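Local coordinates for fibronectin-binding protein (Streptococcus pyogenes, PDB 5A0L) that mediates covalent host binding through an internal thioester in its N-terminal domain, as a surface adhesin of a Gram-positive pathogen, at residues 101-106 against 204-209; 128-133 against 166-171. All blocks are in the same frame, centred on the assembly; numbering follows the deposited sequence. Where two conformers were deposited one is given.

Contact 1. Residues 101-106 against 204-209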
# COMPACT_ATOMS: atom_id res chain seq x y z
N ASN A 101 11.49 -1.79 -1.74
CA ASN A 101 11.55 -2.50 -3.00
C ASN A 101 10.18 -3.01 -3.43
O ASN A 101 9.89 -3.04 -4.64
CB ASN A 101 12.62 -3.58 -2.99
CG ASN A 101 14.00 -3.02 -3.25
OD1 ASN A 101 14.43 -2.94 -4.42
ND2 ASN A 101 14.71 -2.62 -2.20
N VAL A 102 9.32 -3.41 -2.50
CA VAL A 102 7.95 -3.75 -2.86
C VAL A 102 7.23 -2.57 -3.53
O VAL A 102 6.64 -2.69 -4.60
CB VAL A 102 7.14 -4.23 -1.64
CG1 VAL A 102 5.65 -4.26 -1.94
CG2 VAL A 102 7.64 -5.60 -1.21
N ILE A 103 7.31 -1.40 -2.89
CA ILE A 103 6.58 -0.24 -3.41
C ILE A 103 7.17 0.17 -4.78
O ILE A 103 6.40 0.49 -5.70
CB ILE A 103 6.59 0.92 -2.40
CG1 ILE A 103 5.77 0.57 -1.15
CG2 ILE A 103 6.13 2.20 -3.02
CD1 ILE A 103 4.30 0.46 -1.39
N TYR A 104 8.49 0.20 -4.91
CA TYR A 104 9.10 0.64 -6.14
C TYR A 104 8.71 -0.26 -7.33
O TYR A 104 8.62 0.21 -8.48
CB TYR A 104 10.62 0.70 -5.97
CG TYR A 104 11.34 1.40 -7.09
CD1 TYR A 104 11.02 2.72 -7.44
CD2 TYR A 104 12.39 0.76 -7.79
CE1 TYR A 104 11.65 3.35 -8.50
CE2 TYR A 104 13.05 1.42 -8.83
CZ TYR A 104 12.70 2.72 -9.16
OH TYR A 104 13.29 3.38 -10.23
N ASN A 105 8.47 -1.54 -7.03
CA ASN A 105 8.10 -2.51 -8.03
C ASN A 105 6.60 -2.69 -8.26
O ASN A 105 6.19 -3.32 -9.24
CB ASN A 105 8.77 -3.84 -7.75
CG ASN A 105 10.20 -3.80 -8.16
OD1 ASN A 105 10.48 -3.87 -9.37
ND2 ASN A 105 11.13 -3.55 -7.22
N GLY A 106 5.80 -2.16 -7.34
CA GLY A 106 4.35 -2.27 -7.39
C GLY A 106 3.71 -1.04 -8.00
O GLY A 106 4.33 -0.26 -8.72
N LEU A 204 0.82 3.90 4.23
CA LEU A 204 2.15 3.95 3.64
C LEU A 204 1.99 4.58 2.24
O LEU A 204 1.18 4.10 1.46
CB LEU A 204 2.71 2.53 3.52
CG LEU A 204 4.03 2.38 2.78
CD1 LEU A 204 5.18 3.03 3.52
CD2 LEU A 204 4.34 0.91 2.54
N SER A 205 2.83 5.58 1.94
CA SER A 205 2.77 6.18 0.61
C SER A 205 3.40 5.29 -0.45
O SER A 205 4.22 4.42 -0.17
CB SER A 205 3.44 7.54 0.62
OG SER A 205 4.82 7.46 0.87
N ALA A 206 3.00 5.54 -1.70
CA ALA A 206 3.50 4.80 -2.86
C ALA A 206 4.61 5.56 -3.58
O ALA A 206 5.12 5.08 -4.59
CB ALA A 206 2.36 4.49 -3.83
N GLU A 207 5.00 6.70 -3.05
CA GLU A 207 6.10 7.54 -3.51
C GLU A 207 6.42 8.53 -2.39
O GLU A 207 5.65 8.63 -1.40
CB GLU A 207 5.78 8.31 -4.79
CG GLU A 207 4.70 9.36 -4.66
CD GLU A 207 4.52 10.22 -5.90
OE1 GLU A 207 5.51 10.63 -6.55
OE2 GLU A 207 3.38 10.53 -6.16
N TYR A 208 7.51 9.27 -2.49
CA TYR A 208 7.82 10.28 -1.51
C TYR A 208 6.73 11.35 -1.53
O TYR A 208 6.33 11.86 -2.58
CB TYR A 208 9.14 10.95 -1.90
CG TYR A 208 9.54 12.13 -1.03
CD1 TYR A 208 9.60 11.99 0.33
CD2 TYR A 208 9.86 13.36 -1.58
CE1 TYR A 208 9.94 13.07 1.14
CE2 TYR A 208 10.21 14.43 -0.79
CZ TYR A 208 10.28 14.29 0.58
OH TYR A 208 10.63 15.35 1.37
N VAL A 209 6.26 11.71 -0.34
CA VAL A 209 5.28 12.77 -0.15
C VAL A 209 5.99 13.89 0.60
O VAL A 209 6.27 13.75 1.82
CB VAL A 209 4.02 12.30 0.62
CG1 VAL A 209 3.05 13.46 0.72
CG2 VAL A 209 3.40 11.12 -0.07
O HOH W 1 5.00 2.75 -6.50
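Ile103 meets Leu204 and Ala206 with different branches of its side chain. The CD1 methyl of Ile103 and CD2 of Leu204 come tip to tip at 4.0 Å. The CG2 methyl of Ile103 turns to the backbone of Ala206 and lies 3.4 Å from Ala206 O. CG2 of Ile103 is also 3.7 Å from Ala206 CA, while the CB methyl of Ala206 is farther off. The first torsion of Ile103 divides the work: CG2 lies anti to the backbone N, and CG1 lies beside that nitrogen (chi1 -67°) and carries CD1 toward the leucine. Ser205 O is buried by this contact and has no partner in the model.

One water bridges the two backbones. The water donates to Ile103 O at 2.8 Å and to Ala206 O at 3.0 Å, and so links the two carbonyls.

The contact sets the C-terminal end of helix 92-105 against the end of strand 203-205 in the closed antiparallel barrel, between strands 45-49 and 191-195. Tyr48 and Leu190 also touch Ile103.

Further out, each segment is braced from within. Asn105 ND2 donates to Asn101 O at 2.9 Å, with the oxygen close to the plane of the Asn105 amide. The backbone N of Asn105 reaches the same oxygen from the opposite face of its carbonyl plane, so two bonds grip Asn101 O. Asn105 OD1 is bonded to Asn112. On the barrel side, Ser205 OG donates to Glu207 O at 2.7 Å and also bonds Asn191 N, which pins the chain as it leaves the strand.

Contact 2. Residues 128-133 against 166-171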
# COMPACT_ATOMS: atom_id res chain seq x y z
N GLN A 128 -0.92 -4.14 -2.35
CA GLN A 128 -1.44 -4.10 -0.98
C GLN A 128 -1.18 -5.43 -0.27
O GLN A 128 -0.82 -5.46 0.92
CB GLN A 128 -2.94 -3.81 -1.03
CG GLN A 128 -3.61 -3.74 0.36
CD GLN A 128 -3.09 -2.61 1.18
OE1 GLN A 128 -3.53 -1.46 1.03
NE2 GLN A 128 -2.10 -2.89 2.04
N ASN A 129 -1.38 -6.54 -0.97
CA ASN A 129 -1.11 -7.84 -0.37
C ASN A 129 0.38 -8.03 -0.09
O ASN A 129 0.74 -8.60 0.96
CB ASN A 129 -1.65 -8.96 -1.24
CG ASN A 129 -3.10 -9.26 -0.96
OD1 ASN A 129 -3.39 -10.02 -0.04
ND2 ASN A 129 -4.01 -8.62 -1.66
N ALA A 130 1.26 -7.55 -0.97
CA ALA A 130 2.68 -7.64 -0.72
C ALA A 130 3.09 -6.80 0.47
O ALA A 130 3.98 -7.18 1.26
CB ALA A 130 3.46 -7.24 -1.97
N ILE A 131 2.45 -5.65 0.65
CA ILE A 131 2.76 -4.82 1.83
C ILE A 131 2.35 -5.55 3.12
O ILE A 131 3.12 -5.58 4.09
CB ILE A 131 2.12 -3.41 1.72
CG1 ILE A 131 2.86 -2.60 0.63
CG2 ILE A 131 2.12 -2.68 3.06
CD1 ILE A 131 4.34 -2.39 0.90
N TRP A 132 1.18 -6.16 3.13
CA TRP A 132 0.71 -6.88 4.31
C TRP A 132 1.58 -8.09 4.63
O TRP A 132 1.69 -8.47 5.81
CB TRP A 132 -0.74 -7.27 4.14
CG TRP A 132 -1.73 -6.15 4.26
CD1 TRP A 132 -1.59 -5.01 4.99
CD2 TRP A 132 -3.03 -6.10 3.69
NE1 TRP A 132 -2.73 -4.24 4.92
CE2 TRP A 132 -3.63 -4.89 4.11
CE3 TRP A 132 -3.75 -6.94 2.84
CZ2 TRP A 132 -4.93 -4.54 3.74
CZ3 TRP A 132 -5.03 -6.58 2.47
CH2 TRP A 132 -5.59 -5.39 2.91
N TYR A 133 2.21 -8.69 3.63
CA TYR A 133 3.19 -9.76 3.89
C TYR A 133 4.27 -9.23 4.84
O TYR A 133 4.73 -9.98 5.73
CB TYR A 133 3.79 -10.20 2.55
CG TYR A 133 4.82 -11.29 2.65
CD1 TYR A 133 4.43 -12.63 2.76
CD2 TYR A 133 6.19 -11.01 2.58
CE1 TYR A 133 5.40 -13.64 2.81
CE2 TYR A 133 7.15 -12.01 2.63
CZ TYR A 133 6.74 -13.32 2.76
OH TYR A 133 7.70 -14.31 2.82
N GLU A 166 1.45 -13.95 -10.53
CA GLU A 166 2.87 -13.93 -10.82
C GLU A 166 3.55 -12.69 -10.27
O GLU A 166 4.69 -12.74 -9.78
CB GLU A 166 3.09 -14.11 -12.34
CG GLU A 166 2.67 -15.49 -12.84
CD GLU A 166 3.28 -16.64 -12.02
OE1 GLU A 166 4.53 -16.72 -11.98
OE2 GLU A 166 2.52 -17.46 -11.40
N ALA A 167 2.87 -11.55 -10.36
CA ALA A 167 3.41 -10.31 -9.82
C ALA A 167 3.61 -10.42 -8.31
O ALA A 167 4.63 -9.99 -7.78
CB ALA A 167 2.55 -9.12 -10.18
N LEU A 168 2.60 -10.94 -7.63
CA LEU A 168 2.68 -11.05 -6.17
C LEU A 168 3.89 -11.91 -5.74
O LEU A 168 4.63 -11.54 -4.82
CB LEU A 168 1.37 -11.58 -5.62
CG LEU A 168 1.30 -11.69 -4.10
CD1 LEU A 168 1.63 -10.38 -3.42
CD2 LEU A 168 -0.08 -12.18 -3.69
N LYS A 169 4.11 -13.02 -6.43
CA LYS A 169 5.24 -13.88 -6.12
C LYS A 169 6.56 -13.12 -6.25
O LYS A 169 7.45 -13.25 -5.41
CB LYS A 169 5.27 -15.08 -7.05
CG LYS A 169 4.16 -16.07 -6.83
CD LYS A 169 4.28 -17.21 -7.85
CE LYS A 169 3.09 -18.11 -7.77
NZ LYS A 169 3.12 -19.11 -8.88
N LYS A 170 6.69 -12.31 -7.30
CA LYS A 170 7.92 -11.55 -7.50
C LYS A 170 8.12 -10.51 -6.40
O LYS A 170 9.23 -10.26 -5.93
CB LYS A 170 7.95 -10.90 -8.89
CG LYS A 170 8.00 -11.92 -10.04
CD LYS A 170 7.92 -11.27 -11.42
CE LYS A 170 7.66 -12.28 -12.55
NZ LYS A 170 7.41 -11.47 -13.78
N LEU A 171 7.03 -9.87 -5.98
CA LEU A 171 7.09 -8.83 -4.98
C LEU A 171 7.52 -9.33 -3.62
O LEU A 171 8.14 -8.56 -2.88
CB LEU A 171 5.77 -8.06 -4.86
CG LEU A 171 5.37 -7.17 -6.04
CD1 LEU A 171 3.94 -6.67 -5.84
CD2 LEU A 171 6.32 -5.99 -6.19
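Ala130 packs against Leu168 and Leu171 mainly through apolar side-chain contacts. Its CB methyl lies 3.8 Å from CB of Leu171 and 3.9 Å from CD1 of Leu168. CD1 of Leu171 touches the CB methyl of Ala130 at 3.9 Å. The alanine thus points between two leucines one helical turn apart. CD1 of Leu168 is also 3.8 Å from Ala130 N, against the helix backbone, and it reaches CB of Asn129 at 4.2 Å. In Leu168, CG stands anti to the backbone N (chi1 -178°), which swings the branch across to the neighbouring helix.

This is a helix-helix contact within the helical part of the thioester domain, between helices 120-135 and 158-172. Segments 128-133 and 166-171 run in roughly the same direction, with a signed crossing angle of -31°. Their axes come within 9.5 Å. Val126, one turn earlier on helix 120-135, also touches both leucines, and Met146 from a loop touches Leu168.

Several polar side chains bond away from the apolar contacts. The Asn129 side chain starts toward the other helix, but its amide leads away, and ND2 bonds Leu125 O on its own helix. Lys169 NZ forms a salt bridge with Glu166 OE2 at 3.1 Å, meeting that oxygen on its syn side, and has Asn144 OD1 as a further partner. On another side of helix 120-135, Gln128 NE2 lies 3.2 Å above the ring plane of Trp132, offset toward the rim, and donates to Cys49 O of strand 45-49.

From the N terminus, four barrel strands and helix 75-81 precede helix 92-105, which supplies residues 101-106. Helix 120-135 follows with residues 128-133, and helix 158-172 then brings residues 166-171 back to it. This closes the loop of contact 2. The chain goes on through strand 191-195 to strand 203-205 and the residues after it, where contact 1 closes a longer loop. Contact 2 is nested inside that loop. Contact 1 ties helix 92-105 to the barrel, and contact 2 ties helix 120-135 to helix 158-172. They touch where Val102 and Ile103 meet Ile131, and where Val102 and Asn105 meet Leu171. Helix 92-105 therefore takes part in both neighbourhoods.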